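Local coordinates for protein Two-component system response regulator (Bacteroides fragilis, PDB 2QR3) that probably regulates transcription in response to a two-component signal, this piece being the N-terminal receiver domain of a longer response regulator with likely ATP- and DNA-binding parts, at residues Gln114-Leu117 with Glu118-Asn122; Lys13-Leu16 with Thr17-Leu21. One frame throughout, in Å; residues are numbered along the deposited sequence.

Overall arrangement
Each contact joins neighbouring turns within one helix, 113-124 in contact 1 and 13-23 in contact 2; the two helices lie on the same side of the five-stranded parallel sheet, and the contact centres are about 15 Å apart. They meet where Leu116 CD2 comes within 4.3 Å of Val19 CG2. Contact 1 buries Leu116, Leu117 and Leu120, contact 2 Leu16 and Val19, with three residues exposed in each. In both, a threonine hydroxyl shares a carbonyl with its own backbone N-H. Leu116 and Thr119 reach strand 105-109, while Leu116, Leu117 and Leu120 meet helix 13-23. Contact 2 sets valines and a leucine against the sheet; Val19 serves both, touching strands 5-9 and 83-88 as well as Leu116.

Contact 1 of 2, residues Gln114-Leu117 with Glu118-Asn122; sequences QKLL and ETLLN
Helix 113-124, the last helix of the CheY-like receiver domain, brings Gln114-Leu117 against Glu118-Asn122 over one turn. Its backbone bonds run from residue i+4 to residue i, as in an alpha-helix: Leu121 N donates to Leu117 O at 2.8 Å in a nearly straight bond. Thr119 grips the carbonyl of Lys115 twice, since both its N and its OG1 lie 2.9 Å from Lys115 O. The two donors approach from opposite faces of the carbonyl plane, the hydroxyl tilted 34° from it. This is possible because OG1 stands anti to the carbonyl carbon of Thr119 (chi1 -60°), which turns it back along the helix. On the apolar side Leu116 and Leu120 run alongside each other in the same direction, with Leu116 CD1 3.7 Å from Leu120 CD1. Leu117 and Leu121 cross at a slant instead; Leu121 CD1 touches Leu117 CG at 3.7 Å. Leu23 of helix 13-23 touches both Leu117 and Leu120, while Val107 of strand 105-109 meets Leu116. On the exposed side, the amide of Gln114 and the carboxylate of Glu118 are turned 67° apart, and Gln114 NE2 stays 3.7 Å from Glu118 OE2. Leucine branches thus join the helix to its neighbours by apolar contact, whereas Thr119 does two things: its side chain also packs on strand 105-109, and its hydroxyl turns back to Lys115 O.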
ATOM      1  N   GLN A 114       9.431 -11.616   5.017  1.00 26.11           N
ATOM      2  CA  GLN A 114      10.143 -11.644   3.728  1.00 28.44           C
ATOM      3  C   GLN A 114       9.216 -11.545   2.527  1.00 27.73           C
ATOM      4  O   GLN A 114       9.546 -10.838   1.585  1.00 29.34           O
ATOM      5  CB  GLN A 114      11.120 -12.834   3.617  1.00 30.05           C
ATOM      6  CG  GLN A 114      12.196 -12.654   2.518  1.00 35.14           C
ATOM      7  CD  GLN A 114      13.269 -11.570   2.824  1.00 41.66           C
ATOM      8  OE1 GLN A 114      13.319 -10.996   3.920  1.00 46.41           O
ATOM      9  NE2 GLN A 114      14.137 -11.308   1.842  1.00 43.98           N
ATOM     10  N   LYS A 115       8.071 -12.222   2.564  1.00 27.86           N
ATOM     11  CA  LYS A 115       7.050 -12.107   1.521  1.00 28.24           C
ATOM     12  C   LYS A 115       6.532 -10.664   1.369  1.00 26.60           C
ATOM     13  O   LYS A 115       6.330 -10.187   0.253  1.00 26.55           O
ATOM     14  CB  LYS A 115       5.877 -13.046   1.809  1.00 28.61           C
ATOM     15  CG  LYS A 115       5.092 -13.470   0.575  1.00 32.36           C
ATOM     16  CD  LYS A 115       3.960 -14.482   0.904  1.00 31.62           C
ATOM     17  CE  LYS A 115       3.330 -15.034  -0.374  1.00 35.29           C
ATOM     18  NZ  LYS A 115       2.229 -16.044  -0.133  1.00 36.63           N
ATOM     19  N   LEU A 116       6.330  -9.970   2.485  1.00 24.29           N
ATOM     20  CA  LEU A 116       5.856  -8.587   2.430  1.00 22.34           C
ATOM     21  C   LEU A 116       6.864  -7.744   1.682  1.00 22.06           C
ATOM     22  O   LEU A 116       6.505  -7.015   0.764  1.00 21.15           O
ATOM     23  CB  LEU A 116       5.625  -8.027   3.856  1.00 21.97           C
ATOM     24  CG  LEU A 116       5.373  -6.540   3.987  1.00 21.03           C
ATOM     25  CD1 LEU A 116       4.072  -6.105   3.308  1.00 23.23           C
ATOM     26  CD2 LEU A 116       5.352  -6.115   5.454  1.00 22.85           C
ATOM     27  N   LEU A 117       8.131  -7.860   2.059  1.00 21.85           N
ATOM     28  CA  LEU A 117       9.173  -7.052   1.422  1.00 22.63           C
ATOM     29  C   LEU A 117       9.232  -7.363  -0.065  1.00 22.48           C
ATOM     30  O   LEU A 117       9.287  -6.452  -0.903  1.00 21.74           O
ATOM     31  CB  LEU A 117      10.536  -7.281   2.081  1.00 21.95           C
ATOM     32  CG  LEU A 117      11.750  -6.582   1.442  1.00 24.23           C
ATOM     33  CD1 LEU A 117      11.597  -5.045   1.325  1.00 24.52           C
ATOM     34  CD2 LEU A 117      13.002  -6.980   2.238  1.00 25.15           C
ATOM     35  N   GLU A 118       9.236  -8.659  -0.374  1.00 23.29           N
ATOM     36  CA  GLU A 118       9.388  -9.124  -1.746  1.00 23.60           C
ATOM     37  C   GLU A 118       8.276  -8.670  -2.652  1.00 22.64           C
ATOM     38  O   GLU A 118       8.539  -8.239  -3.778  1.00 22.52           O
ATOM     39  CB  GLU A 118       9.558 -10.635  -1.788  1.00 24.83           C
ATOM     40  CG  GLU A 118      10.907 -11.011  -1.166  1.00 29.97           C
ATOM     41  CD  GLU A 118      11.374 -12.410  -1.515  1.00 37.44           C
ATOM     42  OE1 GLU A 118      10.558 -13.225  -2.009  1.00 41.72           O
ATOM     43  OE2 GLU A 118      12.572 -12.678  -1.275  1.00 40.26           O
ATOM     44  N   THR A 119       7.042  -8.748  -2.156  1.00 20.97           N
ATOM     45  CA  THR A 119       5.865  -8.255  -2.909  1.00 20.19           C
ATOM     46  C   THR A 119       6.012  -6.781  -3.210  1.00 19.97           C
ATOM     47  O   THR A 119       5.702  -6.350  -4.321  1.00 19.47           O
ATOM     48  CB  THR A 119       4.559  -8.557  -2.158  1.00 20.81           C
ATOM     49  OG1 THR A 119       4.431  -9.983  -1.992  1.00 20.21           O
ATOM     50  CG2 THR A 119       3.321  -8.005  -2.879  1.00 20.07           C
ATOM     51  N   LEU A 120       6.491  -6.012  -2.219  1.00 18.92           N
ATOM     52  CA  LEU A 120       6.577  -4.550  -2.382  1.00 19.54           C
ATOM     53  C   LEU A 120       7.723  -4.194  -3.327  1.00 19.77           C
ATOM     54  O   LEU A 120       7.560  -3.366  -4.193  1.00 20.74           O
ATOM     55  CB  LEU A 120       6.761  -3.849  -1.035  1.00 19.50           C
ATOM     56  CG  LEU A 120       5.498  -3.899  -0.180  1.00 19.24           C
ATOM     57  CD1 LEU A 120       5.848  -3.551   1.311  1.00 20.23           C
ATOM     58  CD2 LEU A 120       4.387  -2.984  -0.757  1.00 19.10           C
ATOM     59  N   LEU A 121       8.868  -4.841  -3.163  1.00 20.53           N
ATOM     60  CA  LEU A 121       9.972  -4.618  -4.120  1.00 21.39           C
ATOM     61  C   LEU A 121       9.554  -4.968  -5.538  1.00 20.90           C
ATOM     62  O   LEU A 121       9.810  -4.184  -6.479  1.00 21.61           O
ATOM     63  CB  LEU A 121      11.220  -5.401  -3.728  1.00 21.79           C
ATOM     64  CG  LEU A 121      11.851  -5.106  -2.361  1.00 25.09           C
ATOM     65  CD1 LEU A 121      12.931  -6.124  -2.005  1.00 27.99           C
ATOM     66  CD2 LEU A 121      12.437  -3.710  -2.306  1.00 26.94           C
ATOM     67  N   ASN A 122       8.920  -6.123  -5.725  1.00 20.80           N
ATOM     68  CA  ASN A 122       8.449  -6.502  -7.058  0.50 21.22           C
ATOM     69  C   ASN A 122       7.440  -5.493  -7.615  1.00 21.45           C
ATOM     70  O   ASN A 122       7.494  -5.131  -8.777  1.00 21.12           O
ATOM     71  CB  ASN A 122       7.898  -7.938  -7.061  0.50 21.31           C
ATOM     72  CG  ASN A 122       8.992  -8.995  -6.834  0.50 23.47           C
ATOM     73  OD1 ASN A 122      10.186  -8.685  -6.820  0.50 24.37           O
ATOM     74  ND2 ASN A 122       8.578 -10.247  -6.643  0.50 22.20           N
TER

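Contact 2 of 2, residues Lys13-Leu16 with Thr17-Leu21; sequences KGVL and TAVQL
The carbonyl plane of Lys13 is met from opposite faces by two donors of Thr17. Thr17 N, 2.9 Å from Lys13 O, lies only 20° off the plane; Thr17 OG1 stands above it, 3.1 Å from Lys13 O and 37° out. With chi1 at -62° the hydroxyl swings to the backbone-N side of Thr17, back toward the preceding turn. One oxygen in the first turn is therefore held by two bonds. The peptide planes that follow are joined by regular i+4 to i bonds, among them Val19 N to Val15 O at 2.8 Å. Around that carbonyl the packing is close, because Val19 CG2 also comes within 3.2 Å of Val15 O. The two valines stand abreast, Val15 CG1 being 4.1 Å from Val19 CG2, and both touch Phe86 of strand 83-88. Leu16 is buried against Ile8 of strand 5-9 and Thr32 of strand 29-33. At the start of the helix, Asn12 OD1 accepts a hydrogen bond from Gly14 N, and Lys13 NZ is hydrogen-bonded to Asp11 O. Helix 13-23 links the parallel strands 5-9 and 29-33, which makes it the crossover of the first beta-alpha-beta unit of the CheY-like receiver fold, with Leu16 packed on both strands.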
ATOM      1  N   LYS A  13      -2.162   1.856  13.964  1.00 20.14           N
ATOM      2  CA  LYS A  13      -0.860   2.504  14.158  1.00 19.78           C
ATOM      3  C   LYS A  13       0.236   1.485  14.405  1.00 18.17           C
ATOM      4  O   LYS A  13       1.391   1.714  14.041  1.00 17.36           O
ATOM      5  CB  LYS A  13      -0.917   3.581  15.259  1.00 21.04           C
ATOM      6  CG  LYS A  13      -1.536   4.915  14.759  1.00 26.37           C
ATOM      7  CD  LYS A  13      -3.052   4.869  14.643  1.00 32.05           C
ATOM      8  CE  LYS A  13      -3.591   5.894  13.677  1.00 34.89           C
ATOM      9  NZ  LYS A  13      -5.076   5.698  13.574  1.00 34.57           N
ATOM     10  N   GLY A  14      -0.124   0.334  14.976  1.00 17.32           N
ATOM     11  CA  GLY A  14       0.876  -0.715  15.259  1.00 16.90           C
ATOM     12  C   GLY A  14       1.387  -1.337  13.981  1.00 17.01           C
ATOM     13  O   GLY A  14       2.550  -1.720  13.878  1.00 15.97           O
ATOM     14  N   VAL A  15       0.495  -1.436  12.992  1.00 16.05           N
ATOM     15  CA  VAL A  15       0.893  -2.006  11.685  1.00 17.29           C
ATOM     16  C   VAL A  15       1.886  -1.040  11.057  1.00 17.53           C
ATOM     17  O   VAL A  15       2.956  -1.449  10.571  1.00 17.30           O
ATOM     18  CB  VAL A  15      -0.347  -2.257  10.792  1.00 17.09           C
ATOM     19  CG1 VAL A  15       0.041  -2.503   9.313  1.00 17.31           C
ATOM     20  CG2 VAL A  15      -1.166  -3.435  11.340  1.00 17.50           C
ATOM     21  N   LEU A  16       1.577   0.257  11.137  1.00 17.40           N
ATOM     22  CA  LEU A  16       2.501   1.284  10.631  1.00 17.20           C
ATOM     23  C   LEU A  16       3.866   1.225  11.318  1.00 17.85           C
ATOM     24  O   LEU A  16       4.898   1.250  10.658  1.00 18.69           O
ATOM     25  CB  LEU A  16       1.886   2.672  10.820  1.00 17.31           C
ATOM     26  CG  LEU A  16       0.585   2.900  10.042  1.00 15.88           C
ATOM     27  CD1 LEU A  16       0.112   4.314  10.325  1.00 19.09           C
ATOM     28  CD2 LEU A  16       0.857   2.662   8.527  1.00 16.89           C
ATOM     29  N   THR A  17       3.866   1.127  12.643  1.00 17.22           N
ATOM     30  CA  THR A  17       5.115   0.948  13.391  1.00 17.58           C
ATOM     31  C   THR A  17       5.897  -0.268  12.878  1.00 17.27           C
ATOM     32  O   THR A  17       7.098  -0.162  12.604  1.00 17.10           O
ATOM     33  CB  THR A  17       4.827   0.842  14.919  1.00 16.88           C
ATOM     34  OG1 THR A  17       4.219   2.061  15.373  1.00 17.43           O
ATOM     35  CG2 THR A  17       6.091   0.579  15.746  1.00 18.70           C
ATOM     36  N   ALA A  18       5.219  -1.405  12.731  1.00 16.53           N
ATOM     37  CA  ALA A  18       5.897  -2.641  12.327  1.00 17.29           C
ATOM     38  C   ALA A  18       6.425  -2.528  10.907  1.00 18.03           C
ATOM     39  O   ALA A  18       7.525  -2.937  10.612  1.00 18.01           O
ATOM     40  CB  ALA A  18       4.964  -3.828  12.437  1.00 17.54           C
ATOM     41  N   VAL A  19       5.616  -2.000   9.997  1.00 19.03           N
ATOM     42  CA  VAL A  19       6.013  -2.044   8.594  1.00 19.79           C
ATOM     43  C   VAL A  19       7.153  -1.065   8.350  1.00 21.30           C
ATOM     44  O   VAL A  19       8.083  -1.360   7.574  1.00 21.59           O
ATOM     45  CB  VAL A  19       4.790  -1.792   7.668  1.00 19.53           C
ATOM     46  CG1 VAL A  19       5.236  -1.669   6.209  1.00 23.18           C
ATOM     47  CG2 VAL A  19       3.789  -2.928   7.821  1.00 19.04           C
ATOM     48  N   GLN A  20       7.097   0.080   9.035  1.00 22.50           N
ATOM     49  CA  GLN A  20       8.149   1.102   8.950  1.00 25.13           C
ATOM     50  C   GLN A  20       9.461   0.444   9.347  1.00 25.38           C
ATOM     51  O   GLN A  20      10.467   0.532   8.625  1.00 25.41           O
ATOM     52  CB  GLN A  20       7.786   2.293   9.857  1.00 27.37           C
ATOM     53  CG  GLN A  20       8.905   3.275  10.206  1.00 34.09           C
ATOM     54  CD  GLN A  20       8.973   4.480   9.272  1.00 40.08           C
ATOM     55  OE1 GLN A  20       8.015   5.279   9.159  1.00 42.09           O
ATOM     56  NE2 GLN A  20      10.129   4.645   8.625  1.00 41.86           N
ATOM     57  N   LEU A  21       9.443  -0.251  10.483  1.00 23.82           N
ATOM     58  CA  LEU A  21      10.637  -0.945  10.951  1.00 25.18           C
ATOM     59  C   LEU A  21      11.144  -1.962   9.932  1.00 24.35           C
ATOM     60  O   LEU A  21      12.353  -2.096   9.717  1.00 24.66           O
ATOM     61  CB  LEU A  21      10.383  -1.605  12.322  1.00 24.27           C
ATOM     62  CG  LEU A  21      11.521  -2.435  12.944  1.00 26.75           C
ATOM     63  CD1 LEU A  21      12.841  -1.682  13.009  1.00 28.63           C
ATOM     64  CD2 LEU A  21      11.106  -2.872  14.343  1.00 27.63           C
TER